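Local coordinates for tryptophanyl-tRNA synthetase (Cryptosporidium parvum Iowa II, PDB 3HV0), which probably catalyses the ATP-dependent attachment of L-tryptophan to tRNA(Trp) as a class I aminoacyl-tRNA synthetase, here a C-terminal fragment with tryptophan bound, at residues A[53-58]-A[319-324]; A[166-171]-A[197-202]; A[225-230]-A[252-257]. All blocks are in the same frame, centred on the assembly; numbering follows the deposited sequence.

Contact 1 of 3, residues A[53-58]-A[319-324]; sequences RNIFLS and YLRFLM
R53 and I55 meet R321, F322 and M324 in a buried loop-to-helix contact, where the chain entering strand 56-60 runs past the C-terminal end of helix 315-323. It ties the start of that strand, near one edge of the sheet, to the helical part of the chain formed by helices 315-323, 327-339 and 344-367. Its polar half is an exchange of arginines with backbone carbonyls. The R53 guanidinium reaches the helix end with its terminal edge: NH1 and NH2 both donate to O of M324, which lies in the guanidinium plane, 3.2 Å from NH2. NH1 also makes a weak bond, 2.8 Å long, to O of R321. In return NH2 of R321 donates to O of R53 at 3.3 Å. A bend at chi3 (78°) turns the otherwise extended R321 side chain toward that carbonyl. NH2 of R53 also forms a salt bridge with D327, which probably balances the arginine's charge and helps to hold the guanidinium in place.

The apolar half is a CH-pi contact. CD1 of I55 sits over the centre of one face of the F322 ring, 3.3 Å from the centroid and 11° off the ring normal, while CG2 of I55 touches CE2 nearer the rim. N54 closes helix 49-52 with a Schellman motif. L330 of helix 327-339 packs against R53, R321 and M324, whereas L320 and L323 lean on helix 344-367.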
loop_
_atom_site.group_PDB
_atom_site.type_symbol
_atom_site.label_atom_id
_atom_site.label_comp_id
_atom_site.label_asym_id
_atom_site.label_seq_id
_atom_site.Cartn_x
_atom_site.Cartn_y
_atom_site.Cartn_z
ATOM N N ARG A 53 -2.746 -16.634 -35.783
ATOM C CA ARG A 53 -3.411 -15.446 -36.309
ATOM C C ARG A 53 -2.713 -14.152 -35.855
ATOM O O ARG A 53 -3.178 -13.062 -36.165
ATOM C CB ARG A 53 -4.886 -15.416 -35.867
ATOM C CG ARG A 53 -5.666 -16.731 -35.974
ATOM C CD ARG A 53 -6.265 -16.928 -37.326
ATOM N NE ARG A 53 -6.895 -18.247 -37.498
ATOM C CZ ARG A 53 -8.126 -18.570 -37.096
ATOM N NH1 ARG A 53 -8.901 -17.680 -36.452
ATOM N NH2 ARG A 53 -8.582 -19.794 -37.333
ATOM N N ASN A 54 -1.617 -14.285 -35.109
ATOM C CA ASN A 54 -0.865 -13.134 -34.537
ATOM C C ASN A 54 -1.720 -12.204 -33.665
ATOM O O ASN A 54 -1.610 -10.977 -33.725
ATOM C CB ASN A 54 -0.129 -12.335 -35.636
ATOM C CG ASN A 54 0.760 -13.219 -36.516
ATOM O OD1 ASN A 54 1.596 -13.970 -36.027
ATOM N ND2 ASN A 54 0.565 -13.134 -37.820
ATOM N N ILE A 55 -2.565 -12.815 -32.848
ATOM C CA ILE A 55 -3.381 -12.106 -31.873
ATOM C C ILE A 55 -2.524 -11.914 -30.632
ATOM O O ILE A 55 -2.530 -10.850 -30.034
ATOM C CB ILE A 55 -4.660 -12.904 -31.476
ATOM C CG1 ILE A 55 -5.535 -13.219 -32.692
ATOM C CG2 ILE A 55 -5.468 -12.132 -30.416
ATOM C CD1 ILE A 55 -6.360 -12.066 -33.196
ATOM N N PHE A 56 -1.848 -12.979 -30.222
ATOM C CA PHE A 56 -0.682 -12.874 -29.357
ATOM C C PHE A 56 0.503 -12.881 -30.299
ATOM O O PHE A 56 0.869 -13.934 -30.849
ATOM C CB PHE A 56 -0.601 -14.025 -28.346
ATOM C CG PHE A 56 -1.392 -13.784 -27.100
ATOM C CD1 PHE A 56 -2.731 -14.142 -27.028
ATOM C CD2 PHE A 56 -0.816 -13.146 -26.012
ATOM C CE1 PHE A 56 -3.469 -13.887 -25.873
ATOM C CE2 PHE A 56 -1.543 -12.899 -24.862
ATOM C CZ PHE A 56 -2.869 -13.277 -24.789
ATOM N N LEU A 57 1.068 -11.697 -30.527
ATOM C CA LEU A 57 2.101 -11.513 -31.547
ATOM C C LEU A 57 3.496 -11.245 -30.992
ATOM O O LEU A 57 4.469 -11.324 -31.725
ATOM C CB LEU A 57 1.722 -10.375 -32.494
ATOM C CG LEU A 57 1.243 -9.012 -31.975
ATOM C CD1 LEU A 57 1.526 -8.749 -30.517
ATOM C CD2 LEU A 57 1.821 -7.890 -32.801
ATOM N N SER A 58 3.584 -10.956 -29.694
ATOM C CA SER A 58 4.750 -10.308 -29.129
ATOM C C SER A 58 5.140 -10.935 -27.791
ATOM O O SER A 58 4.293 -11.523 -27.120
ATOM C CB SER A 58 4.436 -8.825 -28.954
ATOM O OG SER A 58 5.607 -8.060 -29.046
ATOM N N TYR A 319 -13.265 -9.350 -35.572
ATOM C CA TYR A 319 -13.844 -10.126 -34.462
ATOM C C TYR A 319 -13.875 -11.627 -34.745
ATOM O O TYR A 319 -13.566 -12.433 -33.874
ATOM C CB TYR A 319 -15.272 -9.679 -34.163
ATOM C CG TYR A 319 -15.395 -8.676 -33.057
ATOM C CD1 TYR A 319 -14.896 -7.395 -33.202
ATOM C CD2 TYR A 319 -16.023 -9.005 -31.868
ATOM C CE1 TYR A 319 -15.012 -6.467 -32.199
ATOM C CE2 TYR A 319 -16.153 -8.085 -30.855
ATOM C CZ TYR A 319 -15.649 -6.810 -31.026
ATOM O OH TYR A 319 -15.773 -5.879 -30.011
ATOM N N LEU A 320 -14.280 -11.989 -35.956
ATOM C CA LEU A 320 -14.319 -13.385 -36.387
ATOM C C LEU A 320 -12.956 -14.066 -36.398
ATOM O O LEU A 320 -12.874 -15.286 -36.275
ATOM C CB LEU A 320 -14.910 -13.486 -37.789
ATOM C CG LEU A 320 -16.386 -13.131 -37.921
ATOM C CD1 LEU A 320 -16.729 -13.064 -39.380
ATOM C CD2 LEU A 320 -17.266 -14.144 -37.185
ATOM N N ARG A 321 -11.894 -13.279 -36.578
ATOM C CA ARG A 321 -10.529 -13.814 -36.542
ATOM C C ARG A 321 -10.169 -14.365 -35.157
ATOM O O ARG A 321 -9.471 -15.373 -35.055
ATOM C CB ARG A 321 -9.525 -12.747 -36.984
ATOM C CG ARG A 321 -9.678 -12.372 -38.451
ATOM C CD ARG A 321 -8.652 -11.371 -38.927
ATOM N NE ARG A 321 -7.364 -12.009 -39.184
ATOM C CZ ARG A 321 -6.328 -12.011 -38.346
ATOM N NH1 ARG A 321 -6.398 -11.400 -37.166
ATOM N NH2 ARG A 321 -5.205 -12.631 -38.697
ATOM N N PHE A 322 -10.675 -13.710 -34.112
ATOM C CA PHE A 322 -10.465 -14.125 -32.727
ATOM C C PHE A 322 -11.332 -15.331 -32.402
ATOM O O PHE A 322 -10.899 -16.240 -31.695
ATOM C CB PHE A 322 -10.826 -13.000 -31.739
ATOM C CG PHE A 322 -9.880 -11.830 -31.765
ATOM C CD1 PHE A 322 -9.798 -11.004 -32.874
ATOM C CD2 PHE A 322 -9.098 -11.530 -30.671
ATOM C CE1 PHE A 322 -8.939 -9.917 -32.909
ATOM C CE2 PHE A 322 -8.232 -10.432 -30.696
ATOM C CZ PHE A 322 -8.156 -9.628 -31.823
ATOM N N LEU A 323 -12.563 -15.329 -32.915
ATOM C CA LEU A 323 -13.582 -16.304 -32.512
ATOM C C LEU A 323 -13.562 -17.611 -33.319
ATOM O O LEU A 323 -13.651 -18.695 -32.745
ATOM C CB LEU A 323 -14.981 -15.672 -32.585
ATOM C CG LEU A 323 -15.447 -14.903 -31.343
ATOM C CD1 LEU A 323 -14.435 -13.877 -30.883
ATOM C CD2 LEU A 323 -16.772 -14.224 -31.633
ATOM N N MET A 324 -13.448 -17.517 -34.642
ATOM C CA MET A 324 -13.704 -18.685 -35.492
ATOM C C MET A 324 -12.608 -19.743 -35.432
ATOM O O MET A 324 -11.534 -19.567 -35.993
ATOM C CB MET A 324 -13.972 -18.281 -36.946
ATOM C CG MET A 324 -15.434 -17.944 -37.223
ATOM S SD MET A 324 -15.928 -18.365 -38.883
ATOM C CE MET A 324 -14.592 -17.627 -39.810
#

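Contact 2 of 3, residues A[166-171]-A[197-202]; sequences PDILRI and FPAVQA. With TRP (tryptophan), chain C.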
loop_
_atom_site.group_PDB
_atom_site.type_symbol
_atom_site.label_atom_id
_atom_site.label_comp_id
_atom_site.label_asym_id
_atom_site.label_seq_id
_atom_site.Cartn_x
_atom_site.Cartn_y
_atom_site.Cartn_z
ATOM N N PRO A 166 5.166 -6.490 1.168
ATOM C CA PRO A 166 6.632 -6.472 1.241
ATOM C C PRO A 166 7.310 -6.246 -0.106
ATOM O O PRO A 166 8.252 -5.471 -0.189
ATOM C CB PRO A 166 6.976 -7.860 1.813
ATOM C CG PRO A 166 5.787 -8.240 2.590
ATOM C CD PRO A 166 4.617 -7.692 1.812
ATOM N N ASP A 167 6.813 -6.884 -1.156
ATOM C CA ASP A 167 7.390 -6.707 -2.481
ATOM C C ASP A 167 6.979 -5.378 -3.078
ATOM O O ASP A 167 7.722 -4.809 -3.845
ATOM C CB ASP A 167 6.982 -7.844 -3.406
ATOM C CG ASP A 167 7.754 -9.127 -3.146
ATOM O OD1 ASP A 167 8.812 -9.072 -2.480
ATOM O OD2 ASP A 167 7.310 -10.201 -3.634
ATOM N N ILE A 168 5.799 -4.871 -2.737
ATOM C CA ILE A 168 5.409 -3.526 -3.181
ATOM C C ILE A 168 6.436 -2.532 -2.669
ATOM O O ILE A 168 6.955 -1.713 -3.416
ATOM C CB ILE A 168 4.002 -3.126 -2.690
ATOM C CG1 ILE A 168 2.928 -3.990 -3.391
ATOM C CG2 ILE A 168 3.748 -1.610 -2.925
ATOM C CD1 ILE A 168 1.586 -3.999 -2.695
ATOM N N LEU A 169 6.741 -2.631 -1.383
ATOM C CA LEU A 169 7.692 -1.730 -0.724
ATOM C C LEU A 169 9.112 -1.821 -1.313
ATOM O O LEU A 169 9.800 -0.804 -1.467
ATOM C CB LEU A 169 7.704 -2.007 0.787
ATOM C CG LEU A 169 6.479 -1.514 1.570
ATOM C CD1 LEU A 169 6.476 -2.085 2.983
ATOM C CD2 LEU A 169 6.426 0.029 1.604
ATOM N N ARG A 170 9.542 -3.042 -1.630
ATOM C CA ARG A 170 10.855 -3.298 -2.226
ATOM C C ARG A 170 10.989 -2.750 -3.645
ATOM O O ARG A 170 12.039 -2.248 -4.033
ATOM C CB ARG A 170 11.131 -4.795 -2.254
ATOM C CG ARG A 170 11.486 -5.371 -0.914
ATOM C CD ARG A 170 11.478 -6.897 -0.958
ATOM N NE ARG A 170 11.672 -7.485 0.375
ATOM C CZ ARG A 170 10.905 -8.433 0.924
ATOM N NH1 ARG A 170 9.881 -8.943 0.279
ATOM N NH2 ARG A 170 11.175 -8.886 2.138
ATOM N N ILE A 171 9.930 -2.850 -4.424
ATOM C CA ILE A 171 9.885 -2.226 -5.750
ATOM C C ILE A 171 9.870 -0.694 -5.639
ATOM O O ILE A 171 10.540 -0.009 -6.382
ATOM C CB ILE A 171 8.635 -2.666 -6.526
ATOM C CG1 ILE A 171 8.686 -4.173 -6.833
ATOM C CG2 ILE A 171 8.504 -1.860 -7.822
ATOM C CD1 ILE A 171 7.331 -4.764 -7.145
ATOM N N PHE A 197 0.401 2.851 -7.506
ATOM C CA PHE A 197 -0.224 1.605 -7.958
ATOM C C PHE A 197 0.654 0.667 -8.813
ATOM O O PHE A 197 0.534 -0.548 -8.716
ATOM C CB PHE A 197 -1.569 1.833 -8.694
ATOM C CG PHE A 197 -2.110 0.554 -9.302
ATOM C CD1 PHE A 197 -2.595 -0.453 -8.478
ATOM C CD2 PHE A 197 -1.996 0.305 -10.672
ATOM C CE1 PHE A 197 -3.006 -1.668 -9.013
ATOM C CE2 PHE A 197 -2.407 -0.911 -11.213
ATOM C CZ PHE A 197 -2.910 -1.896 -10.386
ATOM N N PRO A 198 1.518 1.212 -9.675
ATOM C CA PRO A 198 2.315 0.316 -10.497
ATOM C C PRO A 198 3.030 -0.805 -9.730
ATOM O O PRO A 198 3.052 -1.974 -10.194
ATOM C CB PRO A 198 3.305 1.259 -11.138
ATOM C CG PRO A 198 2.568 2.514 -11.293
ATOM C CD PRO A 198 1.671 2.617 -10.105
ATOM N N ALA A 199 3.567 -0.489 -8.555
ATOM C CA ALA A 199 4.221 -1.527 -7.738
ATOM C C ALA A 199 3.235 -2.627 -7.337
ATOM O O ALA A 199 3.590 -3.802 -7.280
ATOM C CB ALA A 199 4.854 -0.942 -6.517
ATOM N N VAL A 200 1.987 -2.243 -7.074
ATOM C CA VAL A 200 0.938 -3.222 -6.736
ATOM C C VAL A 200 0.699 -4.207 -7.865
ATOM O O VAL A 200 0.527 -5.398 -7.620
ATOM C CB VAL A 200 -0.382 -2.539 -6.346
ATOM C CG1 VAL A 200 -1.435 -3.561 -5.938
ATOM C CG2 VAL A 200 -0.145 -1.574 -5.215
ATOM N N GLN A 201 0.729 -3.724 -9.102
ATOM C CA GLN A 201 0.558 -4.608 -10.252
ATOM C C GLN A 201 1.802 -5.381 -10.596
ATOM O O GLN A 201 1.715 -6.464 -11.147
ATOM C CB GLN A 201 0.158 -3.829 -11.481
ATOM C CG GLN A 201 -0.109 -4.723 -12.664
ATOM C CD GLN A 201 -1.123 -4.198 -13.600
ATOM O OE1 GLN A 201 -1.059 -4.473 -14.779
ATOM N NE2 GLN A 201 -2.062 -3.433 -13.101
ATOM N N ALA A 202 2.960 -4.789 -10.335
ATOM C CA ALA A 202 4.235 -5.457 -10.558
ATOM C C ALA A 202 4.415 -6.665 -9.635
ATOM O O ALA A 202 4.817 -7.723 -10.083
ATOM C CB ALA A 202 5.362 -4.485 -10.373
HETATM N N TRP C . -4.646 -3.081 -14.631
HETATM C CA TRP C . -5.068 -4.158 -15.575
HETATM C C TRP C . -6.270 -3.695 -16.385
HETATM O O TRP C . -6.977 -2.757 -15.973
HETATM C CB TRP C . -5.378 -5.482 -14.850
HETATM C CG TRP C . -4.156 -6.324 -14.566
HETATM C CD1 TRP C . -3.535 -6.496 -13.352
HETATM C CD2 TRP C . -3.415 -7.122 -15.502
HETATM N NE1 TRP C . -2.468 -7.344 -13.482
HETATM C CE2 TRP C . -2.362 -7.731 -14.791
HETATM C CE3 TRP C . -3.540 -7.380 -16.864
HETATM C CZ2 TRP C . -1.442 -8.581 -15.399
HETATM C CZ3 TRP C . -2.622 -8.220 -17.466
HETATM C CH2 TRP C . -1.576 -8.804 -16.732
HETATM O OXT TRP C . -6.523 -4.259 -17.466
#
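I168 and I171 of helix 157-174 pack on A199, V200 and A202 of helix 192-202, a helix-helix contact within the class I catalytic domain. The two short segments cross at 125°, with axes 8.5 Å apart at closest approach. No hydrogen bond joins them; small alanines at the interface let the backbones come close, and the CA atoms of I168 and A199 are only 5.1 Å apart.

The I168 side chain runs across the second helix. From CB, the CG2 branch stands anti to the backbone N and rests on CB of A199 at 3.8 Å. The other branch leaves beside the backbone N: its CG1 passes 3.9 Å from O of A199, and an extended chi2 (162°) carries CD1 onward to CG2 of V200. I171, one turn later, repeats the fork, with CG2 on the same A199 methyl and CD1 extended to the next turn of the partner. The A199 methyl is thus shared by two isoleucines.

On the other side of helix 192-202, Q201 belongs to the tryptophan pocket and lies against the bound amino acid. Residues of the second subunit approach too: its Y165 packs on V200 and its L128 on P166, which places the pair beside the dimer interface. Along helix 157-174, NH1 of R170 forms a salt bridge with D167, whose carboxylate also accepts from S208, S209 and Y246. At the far end of the apolar row, CD1 of I171 meets CB of A202 at 3.8 Å.

Contact 3 of 3, residues A[225-230]-A[252-257]; sequences PHAIDQ and IHSIFL. With TRP (tryptophan), chain C.
The imidazoles of H226 and H253 run alongside each other from adjacent parallel strands and meet obliquely, planes inclined at 36° and centroids 4.4 Å apart, with NE2 and CE1 of H226 nearest CD2 of H253. The ring of F234 also meets H226. A water modelled at the H226 edge, in the ring plane, has its O 3.0 Å from NE2 of H253, but its approach to NE2 of H226 is too short to trust, so a bridge between the histidines is doubtful. NE2 of H253 is also bonded to S251. At the other edge nitrogen, ND1 of H226 donates to O of A227 at 2.7 Å and 169°, a bond that holds the ring's rotation. That carbonyl takes ND1 from one face of its plane and N of Q230 from the other. With CG of H226 between the backbone N and the carbonyl carbon (chi1 61°), ND1 is brought to the carbonyl of the next residue.

Beneath the rings the strands are in parallel register, H226 beside H253. N of H226 donates to O of I252, N of S254 to O of H226 (2.8 Å), and N of I228 to O of S254. CG of P225 and CG2 of I252 meet on the opposite sheet face, toward helix 93-106.

CB of H226 lies 3.4 Å from CZ3 of the bound tryptophan, and P225 and Q230 also line its pocket. The two strands, joined through helix 231-240, form a beta-alpha-beta unit of the class I synthetase Rossmann-like fold, with the substrate pocket at the C-terminal end of strand 222-227.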
loop_
_atom_site.group_PDB
_atom_site.type_symbol
_atom_site.label_atom_id
_atom_site.label_comp_id
_atom_site.label_asym_id
_atom_site.label_seq_id
_atom_site.Cartn_x
_atom_site.Cartn_y
_atom_site.Cartn_z
ATOM N N PRO A 225 0.886 -13.155 -19.427
ATOM C CA PRO A 225 0.021 -12.806 -20.567
ATOM C C PRO A 225 -0.684 -11.479 -20.358
ATOM O O PRO A 225 -1.291 -11.262 -19.317
ATOM C CB PRO A 225 -1.011 -13.930 -20.579
ATOM C CG PRO A 225 -0.320 -15.085 -19.969
ATOM C CD PRO A 225 0.548 -14.486 -18.891
ATOM N N HIS A 226 -0.617 -10.591 -21.334
ATOM C CA HIS A 226 -1.333 -9.314 -21.197
ATOM C C HIS A 226 -1.601 -8.610 -22.528
ATOM O O HIS A 226 -0.919 -8.838 -23.523
ATOM C CB HIS A 226 -0.600 -8.384 -20.207
ATOM C CG HIS A 226 0.798 -8.020 -20.612
ATOM N ND1 HIS A 226 1.077 -6.981 -21.476
ATOM C CD2 HIS A 226 2.000 -8.500 -20.205
ATOM C CE1 HIS A 226 2.388 -6.869 -21.619
ATOM N NE2 HIS A 226 2.971 -7.773 -20.854
ATOM N N ALA A 227 -2.620 -7.769 -22.553
ATOM C CA ALA A 227 -2.815 -6.871 -23.684
ATOM C C ALA A 227 -1.571 -6.001 -23.761
ATOM O O ALA A 227 -0.968 -5.680 -22.734
ATOM C CB ALA A 227 -4.055 -6.025 -23.492
ATOM N N ILE A 228 -1.165 -5.649 -24.972
ATOM C CA ILE A 228 0.094 -4.942 -25.158
ATOM C C ILE A 228 0.144 -3.640 -24.375
ATOM O O ILE A 228 1.214 -3.163 -24.040
ATOM C CB ILE A 228 0.382 -4.651 -26.645
ATOM C CG1 ILE A 228 1.786 -4.076 -26.817
ATOM C CG2 ILE A 228 -0.638 -3.662 -27.224
ATOM C CD1 ILE A 228 2.805 -4.671 -25.877
ATOM N N ASP A 229 -1.006 -3.057 -24.084
ATOM C CA ASP A 229 -1.031 -1.760 -23.406
ATOM C C ASP A 229 -0.660 -1.849 -21.929
ATOM O O ASP A 229 -0.430 -0.821 -21.292
ATOM C CB ASP A 229 -2.383 -1.067 -23.586
ATOM C CG ASP A 229 -3.466 -1.625 -22.684
ATOM O OD1 ASP A 229 -4.078 -0.826 -21.955
ATOM O OD2 ASP A 229 -3.732 -2.851 -22.694
ATOM N N GLN A 230 -0.594 -3.062 -21.380
ATOM C CA GLN A 230 -0.152 -3.245 -19.993
ATOM C C GLN A 230 1.373 -3.336 -19.872
ATOM O O GLN A 230 1.909 -3.251 -18.761
ATOM C CB GLN A 230 -0.786 -4.495 -19.382
ATOM C CG GLN A 230 -2.288 -4.456 -19.388
ATOM C CD GLN A 230 -2.857 -3.359 -18.478
ATOM O OE1 GLN A 230 -2.447 -3.199 -17.326
ATOM N NE2 GLN A 230 -3.824 -2.638 -18.987
ATOM N N ILE A 252 3.985 -12.467 -22.693
ATOM C CA ILE A 252 3.487 -12.709 -24.027
ATOM C C ILE A 252 2.248 -11.820 -24.218
ATOM O O ILE A 252 1.351 -11.831 -23.384
ATOM C CB ILE A 252 3.180 -14.216 -24.238
ATOM C CG1 ILE A 252 2.803 -14.493 -25.689
ATOM C CG2 ILE A 252 2.110 -14.700 -23.290
ATOM C CD1 ILE A 252 3.207 -15.937 -26.146
ATOM N N HIS A 253 2.217 -11.049 -25.306
ATOM C CA HIS A 253 1.349 -9.885 -25.405
ATOM C C HIS A 253 0.342 -10.006 -26.522
ATOM O O HIS A 253 0.706 -10.396 -27.622
ATOM C CB HIS A 253 2.149 -8.614 -25.694
ATOM C CG HIS A 253 3.433 -8.497 -24.939
ATOM N ND1 HIS A 253 4.584 -8.013 -25.517
ATOM C CD2 HIS A 253 3.750 -8.797 -23.658
ATOM C CE1 HIS A 253 5.553 -8.005 -24.621
ATOM N NE2 HIS A 253 5.073 -8.475 -23.483
ATOM N N SER A 254 -0.897 -9.581 -26.258
ATOM C CA SER A 254 -1.964 -9.638 -27.264
ATOM C C SER A 254 -2.409 -8.282 -27.811
ATOM O O SER A 254 -2.280 -7.247 -27.158
ATOM C CB SER A 254 -3.184 -10.381 -26.733
ATOM O OG SER A 254 -3.749 -9.707 -25.635
ATOM N N ILE A 255 -2.929 -8.324 -29.033
ATOM C CA ILE A 255 -3.495 -7.163 -29.689
ATOM C C ILE A 255 -4.959 -7.077 -29.265
ATOM O O ILE A 255 -5.629 -8.107 -29.131
ATOM C CB ILE A 255 -3.363 -7.280 -31.222
ATOM C CG1 ILE A 255 -3.557 -5.917 -31.881
ATOM C CG2 ILE A 255 -4.337 -8.305 -31.776
ATOM C CD1 ILE A 255 -2.343 -5.006 -31.760
ATOM N N PHE A 256 -5.452 -5.857 -29.039
ATOM C CA PHE A 256 -6.784 -5.676 -28.441
ATOM C C PHE A 256 -7.892 -5.913 -29.467
ATOM O O PHE A 256 -7.720 -5.669 -30.669
ATOM C CB PHE A 256 -6.916 -4.323 -27.687
ATOM C CG PHE A 256 -7.143 -3.111 -28.576
ATOM C CD1 PHE A 256 -8.437 -2.609 -28.788
ATOM C CD2 PHE A 256 -6.065 -2.438 -29.162
ATOM C CE1 PHE A 256 -8.658 -1.477 -29.597
ATOM C CE2 PHE A 256 -6.279 -1.301 -29.976
ATOM C CZ PHE A 256 -7.579 -0.824 -30.193
ATOM N N LEU A 257 -9.014 -6.444 -28.980
ATOM C CA LEU A 257 -10.171 -6.723 -29.825
ATOM C C LEU A 257 -10.715 -5.391 -30.333
ATOM O O LEU A 257 -11.055 -4.515 -29.522
ATOM C CB LEU A 257 -11.247 -7.472 -29.047
ATOM C CG LEU A 257 -12.208 -8.255 -29.930
ATOM C CD1 LEU A 257 -11.443 -9.292 -30.714
ATOM C CD2 LEU A 257 -13.337 -8.896 -29.112
HETATM N N TRP C . -4.646 -3.081 -14.631
HETATM C CA TRP C . -5.068 -4.158 -15.575
HETATM C C TRP C . -6.270 -3.695 -16.385
HETATM O O TRP C . -6.977 -2.757 -15.973
HETATM C CB TRP C . -5.378 -5.482 -14.850
HETATM C CG TRP C . -4.156 -6.324 -14.566
HETATM C CD1 TRP C . -3.535 -6.496 -13.352
HETATM C CD2 TRP C . -3.415 -7.122 -15.502
HETATM N NE1 TRP C . -2.468 -7.344 -13.482
HETATM C CE2 TRP C . -2.362 -7.731 -14.791
HETATM C CE3 TRP C . -3.540 -7.380 -16.864
HETATM C CZ2 TRP C . -1.442 -8.581 -15.399
HETATM C CZ3 TRP C . -2.622 -8.220 -17.466
HETATM C CH2 TRP C . -1.576 -8.804 -16.732
HETATM O OXT TRP C . -6.523 -4.259 -17.466
HETATM O O HOH W 1 5.439 -7.169 -20.770
#

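All three contacts are largely buried, but their chemistry follows their place. Contact 3 lies nearest the chain's centre and is built on strand pairing, whereas contact 2 is wholly apolar helix packing close to the second subunit, and contact 1 mixes arginine-carbonyl bonds with one CH-pi contact. Contacts 1 and 3 are continuous: strands 56-60 and 250-254 are antiparallel neighbours, probably bonded from O of S58 to N of H253, with I55 and I255 continuing the pairing just beyond them, and L257 packs on F322. Contacts 2 and 3 meet at the ligand, where Q201 and Q230 both border the tryptophan. Contacts 1 and 2 lie on opposite sides of the chain's centre, about 13 Å apart at their nearest atoms.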